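Protein-L-isoaspartate O-methyltransferase beta-aspartate methyltransferase (Plasmodium falciparum, PDB 2PBF) probably methylates the carboxyl group of L-isoaspartyl residues in damaged proteins, with S-adenosyl-L-methionine as methyl donor, as a step in protein repair. Local coordinates at residues 82-87 and 163-168; 115-120 and 146-151; 170-175 and 222-227. All blocks are in the same frame, centred on the assembly; numbering follows the deposited sequence.

Contact 1 of 3, residues 82-87 and 163-168; sequences SRAIDV and FDAIHV
Two neighbouring parallel strands in the middle of the Rossmann-like sheet meet here, Arg83 to Val87 beside Ala165 to Val168. Ile85 is held from both ends: its N donates to Ala165 O and its O accepts from His167 N, 2.9 Å each. Val87 N reaches His167 O at 2.6 Å. As in other Rossmann-like methyltransferases, strand 83-87 ends at the cofactor site; the His167 side chain comes within about 4 Å of the ligand (nearest atoms). His167 ND1 donates a hydrogen bond to Asp86 OD1 over 2.9 Å. The oxygen lies close to the imidazole plane, but the nitrogen comes to the carboxylate on its syn side, 35° out of plane. Both side chains have CG anti to their backbone N, which lays them side by side. Thr95 OG1 is hydrogen-bonded to OD2, which probably helps fix the rotation of the carboxylate. At the start of the strands the Phe163 ring is sandwiched. Arg83 brings its guanidinium over one face, off-centre, with CZ 4.5 Å from the ring centroid in a cation-pi contact; its NH1 bonds to the carbonyls of Leu160 and Leu162. Ile85 CG2 lies over the opposite face, 3.9 Å from the same centroid. Asp164 OD2 accepts from the backbone N of Arg83 at 2.8 Å through its anti lone pair. On the face of Ile85, Val87 CG1 packs against Val168 CG1 at 3.8 Å.

Contact 2 of 3, residues 115-120 and 146-151; sequences LERVKD and HKNIYQ. With SAH (S-adenosyl-L-homocysteine), chain C.
Hydrogen bonds from Lys147 and His146 join the end of strand 111-116 to the loop after strand 142-146. Lys147 N donates to Glu116 O over 2.8 Å, from well above the carbonyl plane. The edge of the His146 ring faces the same strand end, and its NE2 makes a weak bond to Arg117 O. A water links His146 ND1 to Lys119 NZ.

Apolar contacts add to these bonds. Lys119 CB sits over one face of the His146 imidazole, 3.8 Å from the ring centroid, in a CH-pi contact. The two side chains cross at about a right angle. Leu115 CD2 meets Ile149 CD1 at 3.7 Å, and Leu115 CG rests alongside the CB of Lys147, whose amine goes to Glu156.

The polar bonds to S-adenosyl-L-homocysteine come from both segments. Glu116 takes both ribose hydroxyls: O3' donates to its OE1 at 2.8 Å, and O2' donates to its OE2 at a modelled distance too short to be exact. OE2 also accepts from Val118 N, and OE1 from Gly90 N, so the carboxylate is held by protein as well as ligand. A bend at chi2 (60°) turns it to the sugar. At the adenine, Asn148 OD1 accepts from N6 at 2.8 Å. Ile149 N donates to adenine N1 at 3.1 Å, nearly straight (167°). Asn148 OD1 also accepts from Tyr150 N, closing an Asx turn that presents the oxygen to the base. Arg117 lays CB, CG and CD over one face of the adenine, opposite Leu224, while its NH1 pairs with the C-terminal carboxylate of Asn227.

An acidic residue gripping the ribose at the end of the second strand, with the adenine read by the loop after the third, is characteristic of the cofactor site of Rossmann-like methyltransferases.

Contact 3 of 3, residues 170-175 and 222-227; sequences ASASEL and VSLKKN. With SAH (S-adenosyl-L-homocysteine), chain C.
Ser171 N donates to Val222 O over 2.7 Å, in the carbonyl plane and nearly straight at 167°. Leu224 N donates back to Ser171 O at a doubtfully short modelled length. Together they form a single beta-type bridge between Ser171 and Ser223. It ties the loop after strand 163-168 to the C-terminal tail, at the adenosine side of the cofactor pocket in this Rossmann-like methyltransferase. A water extends the link, accepting from Ser173 N and donating to Leu224 O.

Next to the bridge, Ala170, Val222 and Leu224 turn apolar groups to the ligand. Ala170 CB packs against Leu224 CD1 at 3.8 Å and touches Val222 CG2. Leu224 has CG anti to its backbone N (chi1 -169°), and its two methyls part from there. CD1 meets C5 of the S-adenosyl-L-homocysteine adenine at 3.4 Å, whereas CD2 goes to Ala172 CB. Val222 CG2 lies against C5' of the ligand and near its sulfur, so the tail follows the cofactor from the thioether to the base.

Lys225 meets the base through its backbone. Its N donates to adenine N7 at 3.1 Å, and its O accepts a weak bond from N6. The same carbonyl takes the side-chain amide of Asn148, a second grip that probably steadies it.

Further along the tail, the extended Lys226 side chain reaches Glu174. Glu174 bends at chi2 (-82°) and crosses this lysine at about a right angle. In the resulting salt bridge, Lys226 NZ is 2.9 Å from Glu174 OE2, on the syn lone pair of that oxygen, which also accepts a weak bond from Ser173 OG.

Contact 2 is nested inside the chain loop closed by contact 1, and contact 3 follows both. Contact 1 lies near the chain centre; strands 83-87 and 111-116, neighbours in one sheet, join it directly to contact 2. Their centres are about 15 Å apart. Contact 3 lies about 17 Å from contact 1, centre to centre, and touches it where Leu224 CD1 packs on Val87 and Val168. Contacts 2 and 3 are about 12 Å apart between centres, and Tyr150 of one packs on Lys226 of the other. Both bind S-adenosyl-L-homocysteine. Loops at one end of the central strands and the C-terminal tail thus line much of the adenosine part of the pocket.

Contact 1 of 3, residues 82-87 and 163-168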
loop_
_atom_site.group_PDB
_atom_site.type_symbol
_atom_site.label_atom_id
_atom_site.label_comp_id
_atom_site.label_asym_id
_atom_site.label_seq_id
_atom_site.Cartn_x
_atom_site.Cartn_y
_atom_site.Cartn_z
ATOM N N SER A 82 -14.652 1.373 -5.154
ATOM C CA SER A 82 -14.109 0.119 -4.645
ATOM C C SER A 82 -13.533 0.227 -3.252
ATOM O O SER A 82 -13.505 1.319 -2.660
ATOM C CB SER A 82 -13.074 -0.445 -5.617
ATOM O OG SER A 82 -13.737 -1.205 -6.629
ATOM N N ARG A 83 -13.090 -0.916 -2.728
ATOM C CA ARG A 83 -12.536 -1.031 -1.386
ATOM C C ARG A 83 -11.107 -1.586 -1.456
ATOM O O ARG A 83 -10.871 -2.646 -2.045
ATOM C CB ARG A 83 -13.409 -1.934 -0.520
ATOM C CG ARG A 83 -14.890 -1.562 -0.533
ATOM C CD ARG A 83 -15.681 -2.376 0.473
ATOM N NE ARG A 83 -15.563 -1.880 1.851
ATOM C CZ ARG A 83 -15.150 -2.606 2.885
ATOM N NH1 ARG A 83 -14.784 -3.884 2.717
ATOM N NH2 ARG A 83 -15.090 -2.055 4.085
ATOM N N ALA A 84 -10.179 -0.855 -0.850
ATOM C CA ALA A 84 -8.739 -1.197 -0.817
ATOM C C ALA A 84 -8.242 -1.255 0.631
ATOM O O ALA A 84 -8.747 -0.552 1.509
ATOM C CB ALA A 84 -7.934 -0.160 -1.598
ATOM N N ILE A 85 -7.268 -2.124 0.884
ATOM C CA ILE A 85 -6.620 -2.199 2.188
ATOM C C ILE A 85 -5.105 -2.239 1.973
ATOM O O ILE A 85 -4.606 -2.953 1.097
ATOM C CB ILE A 85 -7.164 -3.383 3.082
ATOM C CG1 ILE A 85 -6.420 -3.465 4.421
ATOM C CG2 ILE A 85 -7.170 -4.742 2.322
ATOM C CD1 ILE A 85 -7.123 -4.390 5.435
ATOM N N ASP A 86 -4.403 -1.422 2.748
ATOM C CA ASP A 86 -2.950 -1.341 2.696
ATOM C C ASP A 86 -2.468 -1.967 3.975
ATOM O O ASP A 86 -2.636 -1.395 5.074
ATOM C CB ASP A 86 -2.498 0.118 2.593
ATOM C CG ASP A 86 -1.001 0.276 2.442
ATOM O OD1 ASP A 86 -0.300 -0.693 2.104
ATOM O OD2 ASP A 86 -0.505 1.415 2.645
ATOM N N VAL A 87 -1.889 -3.151 3.836
ATOM C CA VAL A 87 -1.427 -3.897 4.983
ATOM C C VAL A 87 0.046 -3.567 5.238
ATOM O O VAL A 87 0.909 -3.948 4.455
ATOM C CB VAL A 87 -1.571 -5.430 4.760
ATOM C CG1 VAL A 87 -1.012 -6.206 5.998
ATOM C CG2 VAL A 87 -3.046 -5.810 4.474
ATOM N N PHE A 163 -12.407 -6.845 -0.241
ATOM C CA PHE A 163 -11.586 -5.791 -0.822
ATOM C C PHE A 163 -11.194 -6.065 -2.262
ATOM O O PHE A 163 -10.730 -7.139 -2.609
ATOM C CB PHE A 163 -10.344 -5.528 0.047
ATOM C CG PHE A 163 -10.669 -4.883 1.360
ATOM C CD1 PHE A 163 -10.718 -3.489 1.480
ATOM C CD2 PHE A 163 -10.969 -5.658 2.471
ATOM C CE1 PHE A 163 -11.041 -2.897 2.692
ATOM C CE2 PHE A 163 -11.293 -5.081 3.692
ATOM C CZ PHE A 163 -11.331 -3.694 3.810
ATOM N N ASP A 164 -11.385 -5.066 -3.098
ATOM C CA ASP A 164 -11.033 -5.172 -4.497
ATOM C C ASP A 164 -9.516 -5.105 -4.690
ATOM O O ASP A 164 -8.983 -5.637 -5.670
ATOM C CB ASP A 164 -11.743 -4.079 -5.269
ATOM C CG ASP A 164 -13.239 -4.057 -4.978
ATOM O OD1 ASP A 164 -13.951 -4.972 -5.471
ATOM O OD2 ASP A 164 -13.702 -3.147 -4.245
ATOM N N ALA A 165 -8.826 -4.474 -3.744
ATOM C CA ALA A 165 -7.370 -4.323 -3.806
ATOM C C ALA A 165 -6.759 -4.484 -2.433
ATOM O O ALA A 165 -7.182 -3.817 -1.470
ATOM C CB ALA A 165 -7.002 -2.986 -4.395
ATOM N N ILE A 166 -5.788 -5.399 -2.335
ATOM C CA ILE A 166 -5.051 -5.615 -1.095
ATOM C C ILE A 166 -3.564 -5.459 -1.351
ATOM O O ILE A 166 -2.980 -6.180 -2.140
ATOM C CB ILE A 166 -5.324 -7.016 -0.436
ATOM C CG1 ILE A 166 -6.842 -7.287 -0.356
ATOM C CG2 ILE A 166 -4.606 -7.093 0.949
ATOM C CD1 ILE A 166 -7.249 -8.542 0.428
ATOM N N HIS A 167 -2.955 -4.498 -0.694
ATOM C CA HIS A 167 -1.537 -4.318 -0.838
ATOM C C HIS A 167 -0.903 -4.678 0.479
ATOM O O HIS A 167 -1.365 -4.274 1.542
ATOM C CB HIS A 167 -1.199 -2.893 -1.233
ATOM C CG HIS A 167 0.264 -2.620 -1.222
ATOM N ND1 HIS A 167 0.909 -2.083 -0.130
ATOM C CD2 HIS A 167 1.222 -2.863 -2.146
ATOM C CE1 HIS A 167 2.199 -1.995 -0.385
ATOM N NE2 HIS A 167 2.412 -2.452 -1.605
ATOM N N VAL A 168 0.150 -5.475 0.415
ATOM C CA VAL A 168 0.829 -5.837 1.622
ATOM C C VAL A 168 2.276 -5.385 1.451
ATOM O O VAL A 168 2.962 -5.851 0.555
ATOM C CB VAL A 168 0.735 -7.356 1.867
ATOM C CG1 VAL A 168 1.167 -7.679 3.254
ATOM C CG2 VAL A 168 -0.705 -7.873 1.596
#

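Contact 2 of 3, residues 115-120 and 146-151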
loop_
_atom_site.group_PDB
_atom_site.type_symbol
_atom_site.label_atom_id
_atom_site.label_comp_id
_atom_site.label_asym_id
_atom_site.label_seq_id
_atom_site.Cartn_x
_atom_site.Cartn_y
_atom_site.Cartn_z
ATOM N N LEU A 115 -3.624 -0.631 7.668
ATOM C CA LEU A 115 -3.339 -1.310 8.936
ATOM C C LEU A 115 -1.848 -1.266 9.207
ATOM O O LEU A 115 -1.044 -1.611 8.340
ATOM C CB LEU A 115 -3.781 -2.774 8.879
ATOM C CG LEU A 115 -5.154 -3.227 9.379
ATOM C CD1 LEU A 115 -6.325 -2.317 8.970
ATOM C CD2 LEU A 115 -5.395 -4.662 8.911
ATOM N N GLU A 116 -1.492 -0.860 10.422
ATOM C CA GLU A 116 -0.104 -0.761 10.823
ATOM C C GLU A 116 0.091 -1.325 12.245
ATOM O O GLU A 116 -0.570 -0.885 13.201
ATOM C CB GLU A 116 0.383 0.684 10.702
ATOM C CG GLU A 116 1.717 0.930 11.347
ATOM C CD GLU A 116 2.816 0.067 10.741
ATOM O OE1 GLU A 116 2.815 -0.161 9.516
ATOM O OE2 GLU A 116 3.672 -0.399 11.494
ATOM N N ARG A 117 0.995 -2.295 12.373
ATOM C CA ARG A 117 1.210 -2.986 13.649
ATOM C C ARG A 117 1.879 -2.124 14.700
ATOM O O ARG A 117 1.641 -2.308 15.901
ATOM C CB ARG A 117 1.952 -4.311 13.460
ATOM C CG ARG A 117 3.472 -4.271 13.496
ATOM C CD ARG A 117 4.070 -5.708 13.370
ATOM N NE ARG A 117 4.340 -6.335 14.665
ATOM C CZ ARG A 117 5.321 -5.977 15.506
ATOM N NH1 ARG A 117 5.462 -6.637 16.655
ATOM N NH2 ARG A 117 6.170 -4.981 15.214
ATOM N N VAL A 118 2.675 -1.157 14.249
ATOM C CA VAL A 118 3.470 -0.305 15.142
ATOM C C VAL A 118 2.838 1.062 15.318
ATOM O O VAL A 118 2.588 1.793 14.344
ATOM C CB VAL A 118 4.956 -0.161 14.654
ATOM C CG1 VAL A 118 5.809 0.488 15.712
ATOM C CG2 VAL A 118 5.542 -1.505 14.267
ATOM N N LYS A 119 2.616 1.421 16.582
ATOM C CA LYS A 119 1.819 2.570 16.950
ATOM C C LYS A 119 2.510 3.868 16.583
ATOM O O LYS A 119 1.867 4.801 16.134
ATOM C CB LYS A 119 1.530 2.526 18.459
ATOM C CG LYS A 119 0.777 3.716 19.001
ATOM C CD LYS A 119 -0.653 3.751 18.509
ATOM C CE LYS A 119 -1.421 4.921 19.118
ATOM N NZ LYS A 119 -2.830 4.927 18.615
ATOM N N ASP A 120 3.819 3.924 16.800
ATOM C CA ASP A 120 4.620 5.057 16.381
ATOM C C ASP A 120 4.522 5.315 14.899
ATOM O O ASP A 120 4.593 6.463 14.473
ATOM C CB ASP A 120 6.091 4.827 16.714
ATOM C CG ASP A 120 6.401 5.106 18.152
ATOM O OD1 ASP A 120 5.683 5.915 18.786
ATOM O OD2 ASP A 120 7.374 4.505 18.637
ATOM N N HIS A 146 -4.192 1.170 14.014
ATOM C CA HIS A 146 -3.166 0.389 14.720
ATOM C C HIS A 146 -3.602 -1.067 14.879
ATOM O O HIS A 146 -4.421 -1.389 15.732
ATOM C CB HIS A 146 -2.861 1.019 16.074
ATOM C CG HIS A 146 -1.794 0.312 16.848
ATOM N ND1 HIS A 146 -1.704 0.384 18.218
ATOM C CD2 HIS A 146 -0.785 -0.494 16.446
ATOM C CE1 HIS A 146 -0.677 -0.337 18.630
ATOM N NE2 HIS A 146 -0.104 -0.883 17.574
ATOM N N LYS A 147 -3.046 -1.947 14.056
ATOM C CA LYS A 147 -3.498 -3.332 13.991
ATOM C C LYS A 147 -2.497 -4.244 13.300
ATOM O O LYS A 147 -1.946 -3.913 12.257
ATOM C CB LYS A 147 -4.837 -3.415 13.237
ATOM C CG LYS A 147 -5.475 -4.811 13.179
ATOM C CD LYS A 147 -6.555 -4.906 14.244
ATOM C CE LYS A 147 -6.649 -6.281 14.858
ATOM N NZ LYS A 147 -7.848 -6.329 15.754
ATOM N N ASN A 148 -2.307 -5.418 13.881
ATOM C CA ASN A 148 -1.588 -6.493 13.238
ATOM C C ASN A 148 -2.582 -7.353 12.472
ATOM O O ASN A 148 -3.596 -7.775 13.024
ATOM C CB ASN A 148 -0.873 -7.353 14.281
ATOM C CG ASN A 148 0.029 -8.392 13.663
ATOM O OD1 ASN A 148 -0.295 -9.008 12.637
ATOM N ND2 ASN A 148 1.188 -8.583 14.278
ATOM N N ILE A 149 -2.272 -7.620 11.206
ATOM C CA ILE A 149 -3.175 -8.332 10.309
ATOM C C ILE A 149 -3.465 -9.754 10.810
ATOM O O ILE A 149 -4.509 -10.342 10.495
ATOM C CB ILE A 149 -2.614 -8.332 8.859
ATOM C CG1 ILE A 149 -3.622 -8.926 7.866
ATOM C CG2 ILE A 149 -1.264 -9.070 8.774
ATOM C CD1 ILE A 149 -4.927 -8.169 7.744
ATOM N N TYR A 150 -2.525 -10.287 11.594
ATOM C CA TYR A 150 -2.579 -11.655 12.119
ATOM C C TYR A 150 -3.410 -11.736 13.401
ATOM O O TYR A 150 -3.603 -12.814 13.958
ATOM C CB TYR A 150 -1.160 -12.175 12.402
ATOM C CG TYR A 150 -0.355 -12.581 11.178
ATOM C CD1 TYR A 150 -0.712 -13.689 10.419
ATOM C CD2 TYR A 150 0.783 -11.869 10.810
ATOM C CE1 TYR A 150 0.027 -14.069 9.293
ATOM C CE2 TYR A 150 1.540 -12.237 9.706
ATOM C CZ TYR A 150 1.163 -13.338 8.954
ATOM O OH TYR A 150 1.919 -13.702 7.868
ATOM N N GLN A 151 -3.874 -10.586 13.878
ATOM C CA GLN A 151 -4.673 -10.525 15.102
ATOM C C GLN A 151 -6.091 -10.042 14.827
ATOM O O GLN A 151 -6.709 -9.394 15.659
ATOM C CB GLN A 151 -3.981 -9.653 16.137
ATOM C CG GLN A 151 -2.619 -10.190 16.518
ATOM C CD GLN A 151 -2.041 -9.484 17.721
ATOM O OE1 GLN A 151 -2.121 -9.991 18.850
ATOM N NE2 GLN A 151 -1.464 -8.302 17.497
HETATM N N SAH C . 3.936 0.840 2.519
HETATM C CA SAH C . 4.882 1.203 3.605
HETATM C CB SAH C . 5.782 0.027 3.889
HETATM C CG SAH C . 6.404 0.208 5.267
HETATM S SD SAH C . 7.481 -1.164 5.691
HETATM C C SAH C . 5.705 2.459 3.303
HETATM O O SAH C . 6.219 2.581 2.188
HETATM O OXT SAH C . 5.859 3.362 4.164
HETATM C "C5'" SAH C . 6.179 -2.338 6.139
HETATM C "C4'" SAH C . 5.312 -1.954 7.340
HETATM O "O4'" SAH C . 4.604 -3.103 7.712
HETATM C "C3'" SAH C . 6.034 -1.479 8.593
HETATM O "O3'" SAH C . 5.586 -0.173 8.917
HETATM C "C2'" SAH C . 5.664 -2.498 9.661
HETATM O "O2'" SAH C . 5.490 -1.908 10.930
HETATM C "C1'" SAH C . 4.365 -3.048 9.110
HETATM N N9 SAH C . 4.008 -4.418 9.541
HETATM C C8 SAH C . 4.871 -5.461 9.719
HETATM N N7 SAH C . 4.146 -6.551 10.062
HETATM C C5 SAH C . 2.837 -6.221 10.132
HETATM C C6 SAH C . 1.687 -6.944 10.466
HETATM N N6 SAH C . 1.721 -8.225 10.808
HETATM N N1 SAH C . 0.465 -6.323 10.414
HETATM C C2 SAH C . 0.385 -4.988 10.068
HETATM N N3 SAH C . 1.531 -4.298 9.761
HETATM C C4 SAH C . 2.743 -4.891 9.789
HETATM O O HOH W 1 -3.533 2.315 19.518
HETATM O O HOH W 2 2.815 -0.858 19.052
#

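Contact 3 of 3, residues 170-175 and 222-227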
loop_
_atom_site.group_PDB
_atom_site.type_symbol
_atom_site.label_atom_id
_atom_site.label_comp_id
_atom_site.label_asym_id
_atom_site.label_seq_id
_atom_site.Cartn_x
_atom_site.Cartn_y
_atom_site.Cartn_z
ATOM N N ALA A 170 4.929 -5.738 3.403
ATOM C CA ALA A 170 5.856 -6.479 4.220
ATOM C C ALA A 170 5.772 -7.938 3.807
ATOM O O ALA A 170 4.722 -8.413 3.359
ATOM C CB ALA A 170 5.557 -6.294 5.719
ATOM N N SER A 171 6.908 -8.628 3.917
ATOM C CA SER A 171 7.055 -9.986 3.448
ATOM C C SER A 171 6.547 -11.020 4.451
ATOM O O SER A 171 6.799 -10.925 5.653
ATOM C CB SER A 171 8.523 -10.257 3.168
ATOM O OG SER A 171 8.677 -11.570 2.726
ATOM N N ALA A 172 5.847 -12.016 3.925
ATOM C CA ALA A 172 5.207 -13.024 4.738
ATOM C C ALA A 172 5.939 -14.349 4.576
ATOM O O ALA A 172 6.312 -14.727 3.455
ATOM C CB ALA A 172 3.761 -13.188 4.311
ATOM N N SER A 173 6.120 -15.057 5.693
ATOM C CA SER A 173 6.672 -16.425 5.679
ATOM C C SER A 173 5.841 -17.351 4.790
ATOM O O SER A 173 6.372 -18.274 4.165
ATOM C CB SER A 173 6.795 -16.978 7.106
ATOM O OG SER A 173 5.545 -17.034 7.772
ATOM N N GLU A 174 4.531 -17.096 4.749
ATOM C CA GLU A 174 3.597 -17.781 3.840
ATOM C C GLU A 174 2.329 -16.937 3.661
ATOM O O GLU A 174 2.075 -16.034 4.461
ATOM C CB GLU A 174 3.266 -19.212 4.318
ATOM C CG GLU A 174 2.354 -19.312 5.548
ATOM C CD GLU A 174 3.096 -19.148 6.867
ATOM O OE1 GLU A 174 4.092 -19.877 7.102
ATOM O OE2 GLU A 174 2.674 -18.295 7.681
ATOM N N LEU A 175 1.554 -17.243 2.613
ATOM C CA LEU A 175 0.348 -16.502 2.215
ATOM C C LEU A 175 -0.718 -16.522 3.296
ATOM O O LEU A 175 -1.355 -17.555 3.496
ATOM C CB LEU A 175 -0.249 -17.117 0.943
ATOM C CG LEU A 175 -1.144 -16.316 -0.018
ATOM C CD1 LEU A 175 -2.299 -17.168 -0.454
ATOM C CD2 LEU A 175 -1.659 -14.980 0.551
ATOM N N VAL A 222 10.705 -5.391 4.229
ATOM C CA VAL A 222 10.717 -5.678 5.658
ATOM C C VAL A 222 9.741 -6.857 5.896
ATOM O O VAL A 222 8.842 -7.105 5.087
ATOM C CB VAL A 222 10.368 -4.422 6.555
ATOM C CG1 VAL A 222 10.759 -3.087 5.879
ATOM C CG2 VAL A 222 8.902 -4.379 6.936
ATOM N N SER A 223 9.928 -7.569 7.001
ATOM C CA SER A 223 9.111 -8.740 7.333
ATOM C C SER A 223 7.697 -8.434 7.879
ATOM O O SER A 223 7.516 -7.525 8.711
ATOM C CB SER A 223 9.863 -9.609 8.343
ATOM O OG SER A 223 9.166 -10.824 8.533
ATOM N N LEU A 224 6.710 -9.211 7.428
ATOM C CA LEU A 224 5.356 -9.164 8.005
ATOM C C LEU A 224 5.321 -9.993 9.297
ATOM O O LEU A 224 5.165 -11.214 9.250
ATOM C CB LEU A 224 4.306 -9.669 7.005
ATOM C CG LEU A 224 2.840 -9.446 7.364
ATOM C CD1 LEU A 224 2.479 -7.982 7.222
ATOM C CD2 LEU A 224 1.942 -10.329 6.499
ATOM N N LYS A 225 5.479 -9.306 10.428
ATOM C CA LYS A 225 5.654 -9.905 11.745
ATOM C C LYS A 225 4.353 -10.434 12.348
ATOM O O LYS A 225 3.349 -9.718 12.429
ATOM C CB LYS A 225 6.277 -8.883 12.700
ATOM C CG LYS A 225 7.732 -8.538 12.453
ATOM C CD LYS A 225 8.239 -7.643 13.575
ATOM C CE LYS A 225 9.678 -7.159 13.362
ATOM N NZ LYS A 225 10.711 -8.257 13.350
ATOM N N LYS A 226 4.399 -11.688 12.790
ATOM C CA LYS A 226 3.244 -12.379 13.354
ATOM C C LYS A 226 2.903 -11.983 14.786
ATOM O O LYS A 226 1.783 -12.198 15.243
ATOM C CB LYS A 226 3.441 -13.880 13.251
ATOM C CG LYS A 226 3.177 -14.412 11.875
ATOM C CD LYS A 226 3.552 -15.851 11.779
ATOM C CE LYS A 226 3.099 -16.421 10.475
ATOM N NZ LYS A 226 3.545 -17.826 10.374
ATOM N N ASN A 227 3.854 -11.404 15.503
ATOM C CA ASN A 227 3.525 -10.833 16.805
ATOM C C ASN A 227 4.083 -9.434 16.950
ATOM O O ASN A 227 3.920 -8.623 16.033
ATOM C CB ASN A 227 3.965 -11.745 17.965
ATOM C CG ASN A 227 5.375 -12.303 17.785
ATOM O OD1 ASN A 227 6.371 -11.569 17.873
ATOM N ND2 ASN A 227 5.463 -13.605 17.534
ATOM O OXT ASN A 227 4.694 -9.089 17.971
HETATM N N SAH C . 3.936 0.840 2.519
HETATM C CA SAH C . 4.882 1.203 3.605
HETATM C CB SAH C . 5.782 0.027 3.889
HETATM C CG SAH C . 6.404 0.208 5.267
HETATM S SD SAH C . 7.481 -1.164 5.691
HETATM C C SAH C . 5.705 2.459 3.303
HETATM O O SAH C . 6.219 2.581 2.188
HETATM O OXT SAH C . 5.859 3.362 4.164
HETATM C "C5'" SAH C . 6.179 -2.338 6.139
HETATM C "C4'" SAH C . 5.312 -1.954 7.340
HETATM O "O4'" SAH C . 4.604 -3.103 7.712
HETATM C "C3'" SAH C . 6.034 -1.479 8.593
HETATM O "O3'" SAH C . 5.586 -0.173 8.917
HETATM C "C2'" SAH C . 5.664 -2.498 9.661
HETATM O "O2'" SAH C . 5.490 -1.908 10.930
HETATM C "C1'" SAH C . 4.365 -3.048 9.110
HETATM N N9 SAH C . 4.008 -4.418 9.541
HETATM C C8 SAH C . 4.871 -5.461 9.719
HETATM N N7 SAH C . 4.146 -6.551 10.062
HETATM C C5 SAH C . 2.837 -6.221 10.132
HETATM C C6 SAH C . 1.687 -6.944 10.466
HETATM N N6 SAH C . 1.721 -8.225 10.808
HETATM N N1 SAH C . 0.465 -6.323 10.414
HETATM C C2 SAH C . 0.385 -4.988 10.068
HETATM N N3 SAH C . 1.531 -4.298 9.761
HETATM C C4 SAH C . 2.743 -4.891 9.789
HETATM O O HOH W 3 4.738 -13.605 8.021
#